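Side-chain contacts in methionine gamma-lyase (Trichomonas vaginalis, PDB 1E5E), which belongs to the Cys/Met metabolism family of PLP-dependent enzymes, related in fold to the aminotransferases, and assembles from four copies of the chain: residues 116-119 against 120-124; 210-214 against 215-219; 257-260 against 261-264; 352-355 against 356-359. All coordinates share one frame; numbering follows the deposited sequence.

Contact 1 of 4, residues 116-119 against 120-124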
loop_
_atom_site.group_PDB
_atom_site.type_symbol
_atom_site.label_atom_id
_atom_site.label_comp_id
_atom_site.label_asym_id
_atom_site.label_seq_id
_atom_site.Cartn_x
_atom_site.Cartn_y
_atom_site.Cartn_z
ATOM N N ALA A 116 -0.107 9.578 -31.737
ATOM C CA ALA A 116 0.957 8.662 -32.192
ATOM C C ALA A 116 0.487 7.229 -32.325
ATOM O O ALA A 116 0.763 6.493 -33.289
ATOM C CB ALA A 116 2.156 8.728 -31.243
ATOM N N LEU A 117 -0.291 6.747 -31.360
ATOM C CA LEU A 117 -0.860 5.398 -31.395
ATOM C C LEU A 117 -1.595 5.197 -32.747
ATOM O O LEU A 117 -1.423 4.233 -33.497
ATOM C CB LEU A 117 -1.873 5.200 -30.244
ATOM C CG LEU A 117 -2.787 3.981 -30.307
ATOM C CD1 LEU A 117 -2.010 2.658 -30.219
ATOM C CD2 LEU A 117 -3.868 3.998 -29.214
ATOM N N PHE A 118 -2.463 6.168 -33.026
ATOM C CA PHE A 118 -3.291 6.181 -34.228
ATOM C C PHE A 118 -2.447 6.320 -35.499
ATOM O O PHE A 118 -2.588 5.554 -36.464
ATOM C CB PHE A 118 -4.375 7.248 -34.088
ATOM C CG PHE A 118 -5.553 7.123 -33.155
ATOM C CD1 PHE A 118 -5.645 6.040 -32.288
ATOM C CD2 PHE A 118 -6.560 8.083 -33.071
ATOM C CE1 PHE A 118 -6.720 5.922 -31.439
ATOM C CE2 PHE A 118 -7.655 7.998 -32.198
ATOM C CZ PHE A 118 -7.703 6.881 -31.368
ATOM N N GLU A 119 -1.510 7.262 -35.561
ATOM C CA GLU A 119 -0.783 7.573 -36.774
ATOM C C GLU A 119 0.266 6.519 -37.116
ATOM O O GLU A 119 0.416 6.200 -38.276
ATOM C CB GLU A 119 -0.116 8.957 -36.678
ATOM C CG GLU A 119 0.610 9.359 -37.952
ATOM C CD GLU A 119 1.041 10.809 -37.953
ATOM O OE1 GLU A 119 1.347 11.445 -36.931
ATOM O OE2 GLU A 119 1.077 11.400 -39.051
ATOM N N HIS A 120 0.937 5.983 -36.099
ATOM C CA HIS A 120 1.987 5.024 -36.321
ATOM C C HIS A 120 1.710 3.563 -36.038
ATOM O O HIS A 120 1.992 2.715 -36.886
ATOM C CB HIS A 120 3.254 5.484 -35.559
ATOM C CG HIS A 120 3.667 6.854 -36.025
ATOM N ND1 HIS A 120 4.045 7.049 -37.341
ATOM C CD2 HIS A 120 3.767 8.054 -35.417
ATOM C CE1 HIS A 120 4.364 8.316 -37.525
ATOM N NE2 HIS A 120 4.202 8.943 -36.370
ATOM N N ALA A 121 1.139 3.214 -34.896
ATOM C CA ALA A 121 0.848 1.832 -34.551
ATOM C C ALA A 121 -0.303 1.206 -35.302
ATOM O O ALA A 121 -0.211 0.124 -35.874
ATOM C CB ALA A 121 0.625 1.718 -33.025
ATOM N N LEU A 122 -1.469 1.877 -35.295
ATOM C CA LEU A 122 -2.645 1.345 -35.980
ATOM C C LEU A 122 -2.360 1.151 -37.479
ATOM O O LEU A 122 -2.757 0.118 -38.014
ATOM C CB LEU A 122 -3.902 2.165 -35.738
ATOM C CG LEU A 122 -4.677 2.399 -34.434
ATOM C CD1 LEU A 122 -6.049 2.996 -34.690
ATOM C CD2 LEU A 122 -4.775 1.117 -33.607
ATOM N N THR A 123 -1.670 2.088 -38.107
ATOM C CA THR A 123 -1.348 1.984 -39.518
ATOM C C THR A 123 -0.329 0.899 -39.827
ATOM O O THR A 123 -0.482 0.287 -40.884
ATOM C CB THR A 123 -0.893 3.331 -40.097
ATOM O OG1 THR A 123 0.245 3.811 -39.395
ATOM C CG2 THR A 123 -1.984 4.410 -39.998
ATOM N N LYS A 124 0.553 0.446 -38.941
ATOM C CA LYS A 124 1.444 -0.684 -39.276
ATOM C C LYS A 124 0.723 -2.023 -39.158
ATOM O O LYS A 124 1.254 -3.076 -39.547
ATOM C CB LYS A 124 2.689 -0.612 -38.426
ATOM C CG LYS A 124 2.521 -0.741 -36.924
ATOM C CD LYS A 124 3.926 -0.994 -36.357
ATOM C CE LYS A 124 3.771 -1.757 -35.028
ATOM N NZ LYS A 124 5.101 -2.033 -34.436
#
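Leu117 and Phe118 meet Ala121 and Leu122 one turn further on, a local i to i+4 contact along helix 112-124, the helix of the beta-alpha-beta unit between strands 103-107 and 128-132. The helix widens here into a pi-type turn. Leu117 O takes a hydrogen bond from Leu122 N (3.0 Å), five residues on, and only a weak one from Ala121 N (3.1 Å), whereas Ala116 O still receives His120 N at the usual helical spacing (2.9 Å). On the inner side, CD1 of Phe118 touches CD1 of Leu122 at 3.9 Å; with chi1 of -71° and -65° both side chains leave beside their own backbone N and run the same way. Leu117 turns its CD1 back to Ala121 CB (4.0 Å). Tyr152 adds an edge-to-face partner for the Phe118 ring, Leu122 also packs on helix 86-97, and Ala121 packs on Ile240 of the second subunit. On the outer side, Glu119 CG lies over one face of the His120 imidazole, a CH-pi contact 4.0 Å from the centroid, with the carboxylate turned 21° from the ring. Thr123 OG1 donates to Glu119 O at 2.6 Å, coming from above the carbonyl plane. Phe118 and Leu122 seat the helix on strand 103-107 and Leu117 meets helix 86-97, while Glu119 keeps its charge near the surface, where the neighbouring carboxylate of Glu361 could raise its proton affinity.

Contact 2 of 4, residues 210-214 against 215-219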
loop_
_atom_site.group_PDB
_atom_site.type_symbol
_atom_site.label_atom_id
_atom_site.label_comp_id
_atom_site.label_asym_id
_atom_site.label_seq_id
_atom_site.Cartn_x
_atom_site.Cartn_y
_atom_site.Cartn_z
ATOM N N TYR A 210 -8.381 13.757 -13.264
ATOM C CA TYR A 210 -9.338 14.192 -12.270
ATOM C C TYR A 210 -9.973 13.097 -11.413
ATOM O O TYR A 210 -10.178 13.293 -10.229
ATOM C CB TYR A 210 -10.507 14.944 -12.958
ATOM C CG TYR A 210 -10.055 16.293 -13.484
ATOM C CD1 TYR A 210 -9.890 17.384 -12.658
ATOM C CD2 TYR A 210 -9.764 16.461 -14.826
ATOM C CE1 TYR A 210 -9.462 18.602 -13.161
ATOM C CE2 TYR A 210 -9.335 17.674 -15.354
ATOM C CZ TYR A 210 -9.187 18.753 -14.505
ATOM O OH TYR A 210 -8.753 19.965 -15.024
ATOM N N ILE A 211 -10.366 11.970 -11.988
ATOM C CA ILE A 211 -11.083 10.912 -11.301
ATOM C C ILE A 211 -10.298 10.448 -10.050
ATOM O O ILE A 211 -10.819 10.586 -8.938
ATOM C CB ILE A 211 -11.480 9.767 -12.254
ATOM C CG1 ILE A 211 -12.557 10.243 -13.267
ATOM C CG2 ILE A 211 -12.031 8.585 -11.444
ATOM C CD1 ILE A 211 -12.825 9.322 -14.444
ATOM N N ASN A 212 -9.056 10.051 -10.173
ATOM C CA ASN A 212 -8.202 9.752 -9.039
ATOM C C ASN A 212 -7.924 11.071 -8.328
ATOM O O ASN A 212 -8.096 11.127 -7.116
ATOM C CB ASN A 212 -6.902 9.092 -9.448
ATOM C CG ASN A 212 -6.058 8.808 -8.203
ATOM O OD1 ASN A 212 -6.588 8.086 -7.348
ATOM N ND2 ASN A 212 -4.879 9.425 -8.147
ATOM N N GLY A 213 -7.543 12.088 -9.086
ATOM C CA GLY A 213 -7.334 13.436 -8.627
ATOM C C GLY A 213 -6.209 13.767 -7.677
ATOM O O GLY A 213 -6.139 14.891 -7.161
ATOM N N HIS A 214 -5.323 12.803 -7.387
ATOM C CA HIS A 214 -4.272 13.045 -6.402
ATOM C C HIS A 214 -2.893 12.772 -6.949
ATOM O O HIS A 214 -1.959 12.636 -6.159
ATOM C CB HIS A 214 -4.477 12.181 -5.128
ATOM C CG HIS A 214 -5.680 12.629 -4.350
ATOM N ND1 HIS A 214 -6.961 12.361 -4.871
ATOM C CD2 HIS A 214 -5.838 13.359 -3.232
ATOM C CE1 HIS A 214 -7.860 12.897 -4.036
ATOM N NE2 HIS A 214 -7.232 13.458 -3.007
ATOM N N THR A 215 -2.729 12.665 -8.260
ATOM C CA THR A 215 -1.423 12.649 -8.906
ATOM C C THR A 215 -0.534 11.513 -8.499
ATOM O O THR A 215 0.700 11.600 -8.523
ATOM C CB THR A 215 -0.709 14.002 -8.552
ATOM O OG1 THR A 215 -1.721 15.019 -8.628
ATOM C CG2 THR A 215 0.371 14.303 -9.572
ATOM N N ASP A 216 -1.114 10.394 -8.079
ATOM C CA ASP A 216 -0.284 9.307 -7.574
ATOM C C ASP A 216 -0.632 7.973 -8.189
ATOM O O ASP A 216 -0.060 6.933 -7.768
ATOM C CB ASP A 216 -0.366 9.258 -6.036
ATOM C CG ASP A 216 -1.782 9.153 -5.511
ATOM O OD1 ASP A 216 -2.745 8.990 -6.327
ATOM O OD2 ASP A 216 -1.946 9.281 -4.274
ATOM N N VAL A 217 -1.561 7.944 -9.145
ATOM C CA VAL A 217 -1.951 6.697 -9.773
ATOM C C VAL A 217 -2.013 6.850 -11.288
ATOM O O VAL A 217 -2.601 7.827 -11.750
ATOM C CB VAL A 217 -3.324 6.196 -9.282
ATOM C CG1 VAL A 217 -3.888 5.060 -10.167
ATOM C CG2 VAL A 217 -3.168 5.641 -7.868
ATOM N N VAL A 218 -1.532 5.864 -12.027
ATOM C CA VAL A 218 -1.688 5.869 -13.484
ATOM C C VAL A 218 -2.727 4.786 -13.774
ATOM O O VAL A 218 -2.499 3.666 -13.342
ATOM C CB VAL A 218 -0.406 5.591 -14.292
ATOM C CG1 VAL A 218 -0.747 5.502 -15.781
ATOM C CG2 VAL A 218 0.553 6.755 -14.026
ATOM N N ALA A 219 -3.825 5.132 -14.427
ATOM C CA ALA A 219 -4.878 4.185 -14.685
ATOM C C ALA A 219 -5.838 4.747 -15.723
ATOM O O ALA A 219 -5.838 5.945 -16.017
ATOM C CB ALA A 219 -5.672 3.987 -13.378
HETATM O O HOH W 1 -3.292 10.083 -10.481
#
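Asn212 lays its amide across Val217, with ND2 3.8 Å from Val217 CB and the two side chains at about a right angle. The same nitrogen donates to Asp216 OD1 at 2.8 Å, the acceptor close to the amide plane and the donor nearly in line with the C-O bond. ND2 also donates to a water at 2.9 Å, and that water accepts Val217 N at 3.1 Å, bridging the two limbs of the loop between strands 202-206 and 220-224. Asp216 can face Asn212 because its chi1 of 55° sets CG between the backbone N and the carbonyl carbon. Within its own limb, His214 ND1 donates to Asn212 O at 2.8 Å, with the oxygen almost exactly in the ring plane, a bond that restrains the ring's rotation and uses the N-H of ND1. Gly213 between them turns the chain with a positive phi of 67°. Beyond the loop, Arg255 of the third subunit forms a salt bridge with Asp216 OD2 and a hydrogen bond with Asn212 OD1, Thr215 OG1 binds Glu343, and Val218 and Ala219 continue into the ligand pocket. Both ends of the Asn212 amide are therefore engaged, which settles its flip, and the buried charge of Asp216 is probably balanced by that arginine from across the subunit interface.

Contact 3 of 4, residues 257-260 against 261-264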
loop_
_atom_site.group_PDB
_atom_site.type_symbol
_atom_site.label_atom_id
_atom_site.label_comp_id
_atom_site.label_asym_id
_atom_site.label_seq_id
_atom_site.Cartn_x
_atom_site.Cartn_y
_atom_site.Cartn_z
ATOM N N LEU A 257 -12.017 9.197 -5.910
ATOM C CA LEU A 257 -13.318 9.417 -6.487
ATOM C C LEU A 257 -14.330 9.970 -5.505
ATOM O O LEU A 257 -15.278 10.703 -5.850
ATOM C CB LEU A 257 -13.880 8.077 -7.039
ATOM C CG LEU A 257 -15.288 8.139 -7.651
ATOM C CD1 LEU A 257 -15.370 9.123 -8.842
ATOM C CD2 LEU A 257 -15.746 6.780 -8.155
ATOM N N SER A 258 -14.194 9.611 -4.215
ATOM C CA SER A 258 -15.146 10.079 -3.236
ATOM C C SER A 258 -15.107 11.591 -3.102
ATOM O O SER A 258 -16.161 12.160 -2.741
ATOM C CB SER A 258 -14.984 9.320 -1.907
ATOM O OG SER A 258 -13.747 9.665 -1.327
ATOM N N THR A 259 -14.018 12.294 -3.458
ATOM C CA THR A 259 -14.072 13.762 -3.398
ATOM C C THR A 259 -14.186 14.377 -4.798
ATOM O O THR A 259 -13.973 15.588 -4.949
ATOM C CB THR A 259 -12.806 14.354 -2.757
ATOM O OG1 THR A 259 -11.637 13.783 -3.400
ATOM C CG2 THR A 259 -12.786 14.100 -1.254
ATOM N N LEU A 260 -14.444 13.575 -5.826
ATOM C CA LEU A 260 -14.487 14.077 -7.197
ATOM C C LEU A 260 -15.455 15.259 -7.350
ATOM O O LEU A 260 -15.206 16.263 -8.014
ATOM C CB LEU A 260 -14.887 12.956 -8.193
ATOM C CG LEU A 260 -14.994 13.382 -9.665
ATOM C CD1 LEU A 260 -13.680 13.939 -10.210
ATOM C CD2 LEU A 260 -15.389 12.209 -10.590
ATOM N N ASN A 261 -16.664 15.106 -6.780
ATOM C CA ASN A 261 -17.620 16.201 -6.933
ATOM C C ASN A 261 -17.141 17.513 -6.316
ATOM O O ASN A 261 -17.272 18.551 -6.971
ATOM C CB ASN A 261 -18.960 15.800 -6.317
ATOM C CG ASN A 261 -19.971 16.944 -6.338
ATOM O OD1 ASN A 261 -20.502 17.265 -7.389
ATOM N ND2 ASN A 261 -20.253 17.496 -5.162
ATOM N N ILE A 262 -16.618 17.475 -5.069
ATOM C CA ILE A 262 -16.198 18.732 -4.446
ATOM C C ILE A 262 -14.912 19.274 -5.038
ATOM O O ILE A 262 -14.731 20.483 -4.987
ATOM C CB ILE A 262 -16.071 18.651 -2.903
ATOM C CG1 ILE A 262 -15.092 17.539 -2.503
ATOM C CG2 ILE A 262 -17.449 18.419 -2.299
ATOM C CD1 ILE A 262 -14.771 17.540 -1.013
ATOM N N ARG A 263 -14.056 18.459 -5.579
ATOM C CA ARG A 263 -12.830 18.881 -6.246
ATOM C C ARG A 263 -13.136 19.528 -7.609
ATOM O O ARG A 263 -12.679 20.645 -7.921
ATOM C CB ARG A 263 -11.912 17.656 -6.504
ATOM C CG ARG A 263 -11.174 17.183 -5.271
ATOM C CD ARG A 263 -10.133 16.104 -5.534
ATOM N NE ARG A 263 -10.653 14.791 -5.913
ATOM C CZ ARG A 263 -10.742 14.348 -7.158
ATOM N NH1 ARG A 263 -10.357 15.121 -8.183
ATOM N NH2 ARG A 263 -11.184 13.110 -7.371
ATOM N N MET A 264 -13.995 18.906 -8.397
ATOM C CA MET A 264 -14.344 19.468 -9.708
ATOM C C MET A 264 -14.995 20.857 -9.547
ATOM O O MET A 264 -14.703 21.751 -10.339
ATOM C CB MET A 264 -15.274 18.607 -10.567
ATOM C CG MET A 264 -14.685 17.287 -11.039
ATOM S SD MET A 264 -13.029 17.441 -11.756
ATOM C CE MET A 264 -13.287 18.419 -13.222
HETATM O O HOH W 2 -17.329 14.502 -3.771
#
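Arg263 and Thr259 make the tight side of this turn. Arg263 NE donates to Thr259 OG1 at 2.9 Å, the hydroxyl oxygen sitting in the guanidinium plane at its edge, while Leu260 CA lies over one face, 3.4 Å from Arg263 NH2. A bend at chi3 (-70°) folds the arginine back over the turn. Its NH1 is bonded to Tyr210 O and its NH2 to Gly256 O, so all three nitrogens find oxygen partners; the Thr259 hydroxyl also pairs with Gly256 O. Between helices 247-257 and 260-279 the chain makes a type I turn, Leu257 to Leu260, with Thr259 at the N-cap position although its side chain makes no capping bond. The first helical bonds follow, Arg263 N to Thr259 O (2.9 Å) and Met264 N to Leu260 O (2.9 Å). Leu260 CD1 and Met264 CG touch at 3.6 Å, the two side chains running side by side. Within the turn, contacts are looser around the partly exposed Ser258 and Ile262. Ile262 CG1 lies 3.9 Å from Thr259 CB, with CD1 alongside CG2, and Ile262 also packs on Ile378 of the third subunit. A water donates to Ser258 O (2.8 Å) and accepts a weak bond from Ile262 N.

Contact 4 of 4, residues 352-355 against 356-359. With PPJ (N-(hydroxy{3-hydroxy-2-methyl-5-[(phosphonooxy)methyl]pyridin-4-yl}methyl)norvaline), chain C.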
loop_
_atom_site.group_PDB
_atom_site.type_symbol
_atom_site.label_atom_id
_atom_site.label_comp_id
_atom_site.label_asym_id
_atom_site.label_seq_id
_atom_site.Cartn_x
_atom_site.Cartn_y
_atom_site.Cartn_z
ATOM N N MET A 352 6.660 19.392 -24.833
ATOM C CA MET A 352 6.440 18.392 -23.790
ATOM C C MET A 352 5.393 17.370 -24.161
ATOM O O MET A 352 5.702 16.442 -24.942
ATOM C CB MET A 352 6.085 19.079 -22.445
ATOM C CG MET A 352 7.250 19.981 -21.999
ATOM S SD MET A 352 6.852 20.852 -20.480
ATOM C CE MET A 352 8.241 21.966 -20.363
ATOM N N THR A 353 4.110 17.508 -23.790
ATOM C CA THR A 353 3.122 16.488 -24.107
ATOM C C THR A 353 2.915 16.232 -25.594
ATOM O O THR A 353 2.484 15.158 -26.012
ATOM C CB THR A 353 1.716 16.825 -23.534
ATOM O OG1 THR A 353 1.295 18.153 -23.968
ATOM C CG2 THR A 353 1.756 16.734 -22.017
ATOM N N HIS A 354 3.156 17.232 -26.448
ATOM C CA HIS A 354 2.878 17.043 -27.877
ATOM C C HIS A 354 4.111 17.134 -28.731
ATOM O O HIS A 354 4.010 17.162 -29.967
ATOM C CB HIS A 354 1.817 18.060 -28.339
ATOM C CG HIS A 354 0.442 17.716 -27.830
ATOM N ND1 HIS A 354 0.043 17.994 -26.545
ATOM C CD2 HIS A 354 -0.625 17.143 -28.458
ATOM C CE1 HIS A 354 -1.219 17.594 -26.397
ATOM N NE2 HIS A 354 -1.658 17.078 -27.553
ATOM N N ALA A 355 5.285 17.050 -28.093
ATOM C CA ALA A 355 6.541 17.064 -28.829
ATOM C C ALA A 355 6.647 15.841 -29.741
ATOM O O ALA A 355 7.324 15.937 -30.775
ATOM C CB ALA A 355 7.757 17.070 -27.925
ATOM N N VAL A 356 5.947 14.757 -29.406
ATOM C CA VAL A 356 5.987 13.549 -30.222
ATOM C C VAL A 356 5.235 13.725 -31.531
ATOM O O VAL A 356 5.468 12.970 -32.488
ATOM C CB VAL A 356 5.484 12.336 -29.385
ATOM C CG1 VAL A 356 3.997 12.394 -29.068
ATOM C CG2 VAL A 356 5.804 11.008 -30.066
ATOM N N VAL A 357 4.354 14.719 -31.641
ATOM C CA VAL A 357 3.597 14.940 -32.875
ATOM C C VAL A 357 4.383 15.851 -33.808
ATOM O O VAL A 357 4.853 16.896 -33.365
ATOM C CB VAL A 357 2.244 15.585 -32.557
ATOM C CG1 VAL A 357 1.455 15.733 -33.852
ATOM C CG2 VAL A 357 1.466 14.762 -31.535
ATOM N N PRO A 358 4.587 15.461 -35.062
ATOM C CA PRO A 358 5.269 16.302 -36.038
ATOM C C PRO A 358 4.672 17.702 -35.924
ATOM O O PRO A 358 3.463 17.977 -35.747
ATOM C CB PRO A 358 5.005 15.602 -37.367
ATOM C CG PRO A 358 4.815 14.167 -36.955
ATOM C CD PRO A 358 3.910 14.314 -35.713
ATOM N N LYS A 359 5.569 18.680 -35.957
ATOM C CA LYS A 359 5.298 20.102 -35.864
ATOM C C LYS A 359 4.159 20.564 -36.759
ATOM O O LYS A 359 3.225 21.227 -36.289
ATOM C CB LYS A 359 6.609 20.865 -36.181
ATOM C CG LYS A 359 6.469 22.351 -35.804
ATOM C CD LYS A 359 7.802 23.083 -35.942
ATOM C CE LYS A 359 7.721 24.423 -35.206
ATOM N NZ LYS A 359 9.038 25.129 -35.241
HETATM N N1 PPJ C . -6.307 10.784 -22.696
HETATM C C2 PPJ C . -6.105 12.078 -22.372
HETATM C C6 PPJ C . -5.317 9.861 -22.538
HETATM C C2A PPJ C . -6.845 13.165 -22.867
HETATM C C3 PPJ C . -4.898 12.363 -21.701
HETATM O O3 PPJ C . -4.660 13.635 -21.522
HETATM C C4 PPJ C . -3.968 11.380 -21.346
HETATM C C4A PPJ C . -2.776 11.786 -20.675
HETATM C C5 PPJ C . -4.128 10.080 -21.825
HETATM N N PPJ C . -2.246 13.020 -20.775
HETATM C C5A PPJ C . -3.348 8.957 -21.396
HETATM O OP4 PPJ C . -3.686 8.642 -20.189
HETATM P P PPJ C . -2.500 7.960 -19.373
HETATM O OP1 PPJ C . -3.153 7.562 -17.974
HETATM O OP2 PPJ C . -1.338 8.986 -19.208
HETATM O OP3 PPJ C . -1.955 6.654 -20.102
HETATM C CA PPJ C . -1.163 13.460 -20.075
HETATM C CB PPJ C . 0.055 12.648 -19.933
HETATM C C PPJ C . -0.847 14.831 -20.323
HETATM C CG PPJ C . 0.948 12.344 -21.080
HETATM C CD PPJ C . 2.110 13.218 -21.011
HETATM O O PPJ C . -1.548 15.453 -21.202
HETATM O OXT PPJ C . -0.254 15.565 -19.419
HETATM O O HOH W 3 5.844 14.019 -26.547
#
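A chi1 of -73° lays the His354 ring beside its own backbone N, and a chi1 of -177° leaves Val357 CG2 beside its N; ring and methyl thus flank the bond from Val357 N to His354 O (3.0 Å). The side-chain contact there is slack, Val357 CG2 coming no nearer than 4.4 Å to His354 CD2. In Thr353 a chi1 of 54° sets OG1 between the backbone N and the carbonyl carbon, 2.9 Å from His354 ND1, a hydrogen bond in which either may be the donor. The same rotation leaves Thr353 CG2 facing OXT of the bound N-(hydroxy{3-hydroxy-2-methyl-5-[(phosphonooxy)methyl]pyridin-4-yl}methyl)norvaline at 3.5 Å: the methyl goes to the ligand and the hydroxyl to the protein. Gln347 NE2 is a further partner of that hydroxyl, and Leu110 O takes a bond from His354 NE2, so the imidazole is gripped through both nitrogens and its rotation is fixed. The backbone follows two overlapping type I turns. Ala355 N bonds Met352 O (3.2 Å) in the first, and the Val357 bond closes the second. A water spans the turns from the other end: it donates to Met352 O at 2.9 Å and accepts a weak bond from Val356 N at 3.0 Å. The segment runs from strand 345-347 towards helix 359-364, whose N-cap position is Pro358; on the way Val357 rests on His115 and Pro358 on Glu119, both of helix 112-124, while Met352 packs on Phe47 of the second subunit.

From the N terminus the four contacts follow in series, each local: contact 1 within a helix, the other three in loops or turns, with none nested or crossed. Contact 1 lies in helix 112-124, beside the seven-stranded sheet. Contact 2 shapes the loop between two strands of that sheet, 202-206 and 220-224, and contact 3 the turn joining helices 247-257 and 260-279. Contacts 2 and 3 touch directly, their centres about 12 Å apart, and both reach the third subunit. Contact 4 follows strand 345-347 of the five-stranded sheet and packs on contact 1, centres about 15 Å apart, tying the two sheet regions together. Contacts 1 and 3 lie on opposite sides of the chain's centre; contacts 2 and 4 contribute residues to the ligand pocket.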